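Hypothetical leucine rich repeat protein (Pseudoflavonifractor capillosus, PDB 4OJU) is of unknown function but, as a leucine-rich repeat domain of the BspA type, probably binds other proteins, and carries magnesium-binding sites. Local coordinates at residues G50-A62 with V71-L83. Sequence-based numbering, arbitrary orientation. Where two conformers were deposited one is given.
Sequences GQEYPVTVIGEKA and VTVPDSVISIGRL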
loop_
_atom_site.group_PDB
_atom_site.type_symbol
_atom_site.label_atom_id
_atom_site.label_comp_id
_atom_site.label_asym_id
_atom_site.label_seq_id
_atom_site.Cartn_x
_atom_site.Cartn_y
_atom_site.Cartn_z
ATOM N N GLY A 50 -43.473 11.281 -13.444
ATOM C CA GLY A 50 -43.122 10.420 -14.569
ATOM C C GLY A 50 -41.973 10.887 -15.445
ATOM O O GLY A 50 -41.723 10.276 -16.485
ATOM N N GLN A 51 -41.264 11.961 -15.051
ATOM C CA GLN A 51 -40.100 12.437 -15.813
ATOM C C GLN A 51 -38.886 11.551 -15.498
ATOM O O GLN A 51 -38.625 11.256 -14.330
ATOM C CB GLN A 51 -39.786 13.910 -15.508
ATOM C CG GLN A 51 -38.724 14.511 -16.433
ATOM C CD GLN A 51 -38.654 16.025 -16.384
ATOM O OE1 GLN A 51 -39.637 16.720 -16.099
ATOM N NE2 GLN A 51 -37.488 16.575 -16.703
ATOM N N GLU A 52 -38.139 11.160 -16.535
ATOM C CA GLU A 52 -36.959 10.304 -16.428
ATOM C C GLU A 52 -35.661 11.116 -16.415
ATOM O O GLU A 52 -35.503 12.050 -17.209
ATOM C CB GLU A 52 -36.943 9.329 -17.602
ATOM C CG GLU A 52 -36.853 7.884 -17.173
ATOM C CD GLU A 52 -36.858 6.926 -18.345
ATOM O OE1 GLU A 52 -35.761 6.464 -18.734
ATOM O OE2 GLU A 52 -37.953 6.663 -18.895
ATOM N N TYR A 53 -34.736 10.749 -15.525
ATOM C CA TYR A 53 -33.447 11.432 -15.352
ATOM C C TYR A 53 -32.310 10.443 -15.397
ATOM O O TYR A 53 -32.413 9.392 -14.759
ATOM C CB TYR A 53 -33.378 12.205 -14.009
ATOM C CG TYR A 53 -34.498 13.189 -13.821
ATOM C CD1 TYR A 53 -35.707 12.794 -13.259
ATOM C CD2 TYR A 53 -34.364 14.513 -14.227
ATOM C CE1 TYR A 53 -36.759 13.692 -13.103
ATOM C CE2 TYR A 53 -35.406 15.422 -14.072
ATOM C CZ TYR A 53 -36.603 15.002 -13.520
ATOM O OH TYR A 53 -37.612 15.888 -13.330
ATOM N N PRO A 54 -31.179 10.784 -16.043
ATOM C CA PRO A 54 -30.058 9.843 -16.065
ATOM C C PRO A 54 -29.309 9.815 -14.723
ATOM O O PRO A 54 -29.156 10.847 -14.069
ATOM C CB PRO A 54 -29.172 10.385 -17.194
ATOM C CG PRO A 54 -29.423 11.859 -17.213
ATOM C CD PRO A 54 -30.882 12.015 -16.821
ATOM N N VAL A 55 -28.840 8.635 -14.324
ATOM C CA VAL A 55 -28.046 8.459 -13.103
ATOM C C VAL A 55 -26.599 8.721 -13.509
ATOM O O VAL A 55 -25.958 7.861 -14.113
ATOM C CB VAL A 55 -28.263 7.054 -12.492
ATOM C CG1 VAL A 55 -27.361 6.850 -11.270
ATOM C CG2 VAL A 55 -29.744 6.836 -12.146
ATOM N N THR A 56 -26.101 9.908 -13.220
ATOM C CA THR A 56 -24.776 10.290 -13.718
ATOM C C THR A 56 -23.667 10.190 -12.671
ATOM O O THR A 56 -22.481 10.276 -13.022
ATOM C CB THR A 56 -24.844 11.721 -14.277
ATOM O OG1 THR A 56 -25.151 12.608 -13.210
ATOM C CG2 THR A 56 -25.882 11.870 -15.421
ATOM N N VAL A 57 -24.028 10.054 -11.404
ATOM C CA VAL A 57 -23.028 10.007 -10.321
ATOM C C VAL A 57 -23.391 8.939 -9.300
ATOM O O VAL A 57 -24.561 8.818 -8.913
ATOM C CB VAL A 57 -22.890 11.408 -9.599
ATOM C CG1 VAL A 57 -21.893 11.372 -8.426
ATOM C CG2 VAL A 57 -22.509 12.517 -10.565
ATOM N N ILE A 58 -22.372 8.198 -8.819
ATOM C CA ILE A 58 -22.491 7.329 -7.660
ATOM C C ILE A 58 -21.958 8.187 -6.526
ATOM O O ILE A 58 -20.778 8.545 -6.534
ATOM C CB ILE A 58 -21.775 5.954 -7.782
ATOM C CG1 ILE A 58 -22.160 5.183 -9.082
ATOM C CG2 ILE A 58 -22.032 5.111 -6.515
ATOM C CD1 ILE A 58 -23.715 5.014 -9.363
ATOM N N GLY A 59 -22.832 8.587 -5.621
ATOM C CA GLY A 59 -22.471 9.503 -4.547
ATOM C C GLY A 59 -21.441 8.981 -3.563
ATOM O O GLY A 59 -21.205 7.766 -3.445
ATOM N N GLU A 60 -20.833 9.919 -2.845
ATOM C CA GLU A 60 -19.847 9.656 -1.803
ATOM C C GLU A 60 -20.419 8.640 -0.791
ATOM O O GLU A 60 -21.561 8.801 -0.335
ATOM C CB GLU A 60 -19.493 10.989 -1.112
ATOM C CG GLU A 60 -18.529 10.841 0.068
ATOM C CD GLU A 60 -18.049 12.146 0.678
ATOM O OE1 GLU A 60 -18.658 13.199 0.391
ATOM O OE2 GLU A 60 -17.072 12.112 1.458
ATOM N N LYS A 61 -19.656 7.561 -0.502
ATOM C CA LYS A 61 -20.039 6.514 0.458
ATOM C C LYS A 61 -21.398 5.850 0.175
ATOM O O LYS A 61 -21.926 5.221 1.089
ATOM C CB LYS A 61 -20.076 7.098 1.901
ATOM C CG LYS A 61 -18.736 7.576 2.439
ATOM C CD LYS A 61 -18.913 8.323 3.761
ATOM C CE LYS A 61 -17.580 8.537 4.443
ATOM N NZ LYS A 61 -17.701 9.172 5.782
ATOM N N ALA A 62 -21.934 5.908 -1.065
ATOM C CA ALA A 62 -23.265 5.347 -1.350
ATOM C C ALA A 62 -23.393 3.863 -0.959
ATOM O O ALA A 62 -24.424 3.462 -0.424
ATOM C CB ALA A 62 -23.621 5.526 -2.828
ATOM N N VAL A 71 -21.329 -5.488 -8.852
ATOM C CA VAL A 71 -21.994 -4.254 -9.215
ATOM C C VAL A 71 -21.817 -3.957 -10.699
ATOM O O VAL A 71 -20.725 -4.124 -11.240
ATOM C CB VAL A 71 -21.541 -3.036 -8.333
ATOM C CG1 VAL A 71 -20.047 -2.734 -8.473
ATOM C CG2 VAL A 71 -22.384 -1.775 -8.622
ATOM N N THR A 72 -22.904 -3.485 -11.337
ATOM C CA THR A 72 -22.869 -2.927 -12.681
ATOM C C THR A 72 -23.124 -1.442 -12.518
ATOM O O THR A 72 -24.164 -1.054 -11.993
ATOM C CB THR A 72 -23.853 -3.582 -13.633
ATOM O OG1 THR A 72 -23.454 -4.930 -13.823
ATOM C CG2 THR A 72 -23.879 -2.893 -14.991
ATOM N N VAL A 73 -22.154 -0.626 -12.909
ATOM C CA VAL A 73 -22.251 0.827 -12.930
ATOM C C VAL A 73 -22.692 1.152 -14.370
ATOM O O VAL A 73 -21.951 0.834 -15.298
ATOM C CB VAL A 73 -20.920 1.488 -12.510
ATOM C CG1 VAL A 73 -21.033 3.006 -12.559
ATOM C CG2 VAL A 73 -20.493 1.019 -11.119
ATOM N N PRO A 74 -23.931 1.633 -14.592
ATOM C CA PRO A 74 -24.435 1.774 -15.973
ATOM C C PRO A 74 -23.745 2.882 -16.753
ATOM O O PRO A 74 -23.140 3.765 -16.141
ATOM C CB PRO A 74 -25.920 2.059 -15.771
ATOM C CG PRO A 74 -25.962 2.771 -14.460
ATOM C CD PRO A 74 -24.955 2.032 -13.611
ATOM N N ASP A 75 -23.879 2.827 -18.119
ATOM C CA ASP A 75 -23.252 3.747 -19.077
ATOM C C ASP A 75 -23.700 5.210 -18.898
ATOM O O ASP A 75 -23.161 6.111 -19.552
ATOM C CB ASP A 75 -23.498 3.278 -20.530
ATOM C CG ASP A 75 -24.953 3.159 -20.974
ATOM O OD1 ASP A 75 -25.823 3.827 -20.365
ATOM O OD2 ASP A 75 -25.220 2.416 -21.951
ATOM N N SER A 76 -24.670 5.460 -18.020
ATOM C CA SER A 76 -25.128 6.827 -17.749
ATOM C C SER A 76 -24.154 7.542 -16.750
ATOM O O SER A 76 -24.116 8.765 -16.685
ATOM C CB SER A 76 -26.535 6.788 -17.169
ATOM O OG SER A 76 -26.515 6.020 -15.975
ATOM N N VAL A 77 -23.375 6.772 -15.983
ATOM C CA VAL A 77 -22.501 7.314 -14.920
ATOM C C VAL A 77 -21.223 7.945 -15.484
ATOM O O VAL A 77 -20.476 7.310 -16.243
ATOM C CB VAL A 77 -22.191 6.216 -13.865
ATOM C CG1 VAL A 77 -21.168 6.686 -12.826
ATOM C CG2 VAL A 77 -23.476 5.750 -13.169
ATOM N N ILE A 78 -20.969 9.193 -15.062
ATOM C CA ILE A 78 -19.799 9.994 -15.451
ATOM C C ILE A 78 -18.744 9.954 -14.337
ATOM O O ILE A 78 -17.549 9.993 -14.616
ATOM C CB ILE A 78 -20.244 11.457 -15.758
ATOM C CG1 ILE A 78 -21.321 11.523 -16.864
ATOM C CG2 ILE A 78 -19.059 12.402 -16.064
ATOM C CD1 ILE A 78 -21.024 10.788 -18.144
ATOM N N SER A 79 -19.189 9.889 -13.074
ATOM C CA SER A 79 -18.241 9.899 -11.962
ATOM C C SER A 79 -18.681 9.003 -10.816
ATOM O O SER A 79 -19.868 8.854 -10.527
ATOM C CB SER A 79 -18.016 11.335 -11.474
ATOM O OG SER A 79 -18.995 11.800 -10.567
ATOM N N ILE A 80 -17.688 8.404 -10.159
ATOM C CA ILE A 80 -17.886 7.569 -8.968
ATOM C C ILE A 80 -17.253 8.351 -7.845
ATOM O O ILE A 80 -16.072 8.694 -7.935
ATOM C CB ILE A 80 -17.308 6.144 -9.149
ATOM C CG1 ILE A 80 -18.122 5.385 -10.232
ATOM C CG2 ILE A 80 -17.318 5.373 -7.810
ATOM C CD1 ILE A 80 -17.472 4.107 -10.707
ATOM N N GLY A 81 -18.060 8.659 -6.829
ATOM C CA GLY A 81 -17.678 9.503 -5.713
ATOM C C GLY A 81 -16.699 8.885 -4.738
ATOM O O GLY A 81 -16.403 7.688 -4.783
ATOM N N ARG A 82 -16.232 9.721 -3.830
ATOM C CA ARG A 82 -15.278 9.365 -2.789
ATOM C C ARG A 82 -15.823 8.226 -1.912
ATOM O O ARG A 82 -16.964 8.297 -1.471
ATOM C CB ARG A 82 -14.990 10.618 -1.944
ATOM C CG ARG A 82 -14.110 10.356 -0.732
ATOM C CD ARG A 82 -13.831 11.641 0.033
ATOM N NE ARG A 82 -13.016 11.340 1.216
ATOM C CZ ARG A 82 -13.517 11.128 2.428
ATOM N NH1 ARG A 82 -14.826 11.221 2.642
ATOM N NH2 ARG A 82 -12.712 10.837 3.443
ATOM N N LEU A 83 -15.031 7.163 -1.688
ATOM C CA LEU A 83 -15.439 6.022 -0.849
ATOM C C LEU A 83 -16.787 5.408 -1.282
ATOM O O LEU A 83 -17.425 4.780 -0.463
ATOM C CB LEU A 83 -15.525 6.476 0.638
ATOM C CG LEU A 83 -14.220 6.864 1.297
ATOM C CD1 LEU A 83 -14.450 7.604 2.606
ATOM C CD2 LEU A 83 -13.385 5.633 1.601
#
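The guanidinium of Arg82 meets Glu60 at its edge and has Leu83 CD1 over one face, offset toward the rim. NH1 gives a salt bridge to Glu60 OE2 at 2.7 Å, almost in the guanidinium plane. The carboxylate itself is turned 88° to that plane. Both side chains have CG anti to the backbone N (chi1 174° in Arg82) and extend onward, which lays them side by side, pointing the same way. Glu105 takes NE of Arg82 in a second salt bridge, and Glu65 of the second subunit takes NH1. With the guanidinium of Arg82 gone, as in an alanine here, Glu60, Glu105 and Glu65 of the second subunit would probably lose their shared positive partner, and Leu83 CD1 the flat group it packs against. Lys61 runs alongside Leu83, with CE 3.7 Å from Leu83 CD1, and its NZ reaches Glu64 of the second subunit.

Behind this charged end the two backbones pair in parallel. Lys61 N bonds to Arg82 O at 3.0 Å. Gly81 N bonds to Ile58 O at 2.7 Å, and Ile58 N to Ser79 O at 3.1 Å. Thr56 O accepts Ile78 N at 2.8 Å and, weakly, Ser79 N. Ser76 OG donates to Val55 O at 2.7 Å; a chi1 of 59° places this hydroxyl between its own backbone N and carbonyl carbon. Ala43 O is a second acceptor for the same hydroxyl, whose single proton is probably shared between the two carbonyls.

On the buried side Ile58 and Val77 cross at about a right angle, with CD1 of Ile58 3.9 Å from CG2 of Val77. Val73 and Ile80 add to this core. Such in-register stacking of successive coils, with parallel backbone ladders and aliphatic side chains inside, is typical of the leucine-rich repeat solenoid, here of the BspA type.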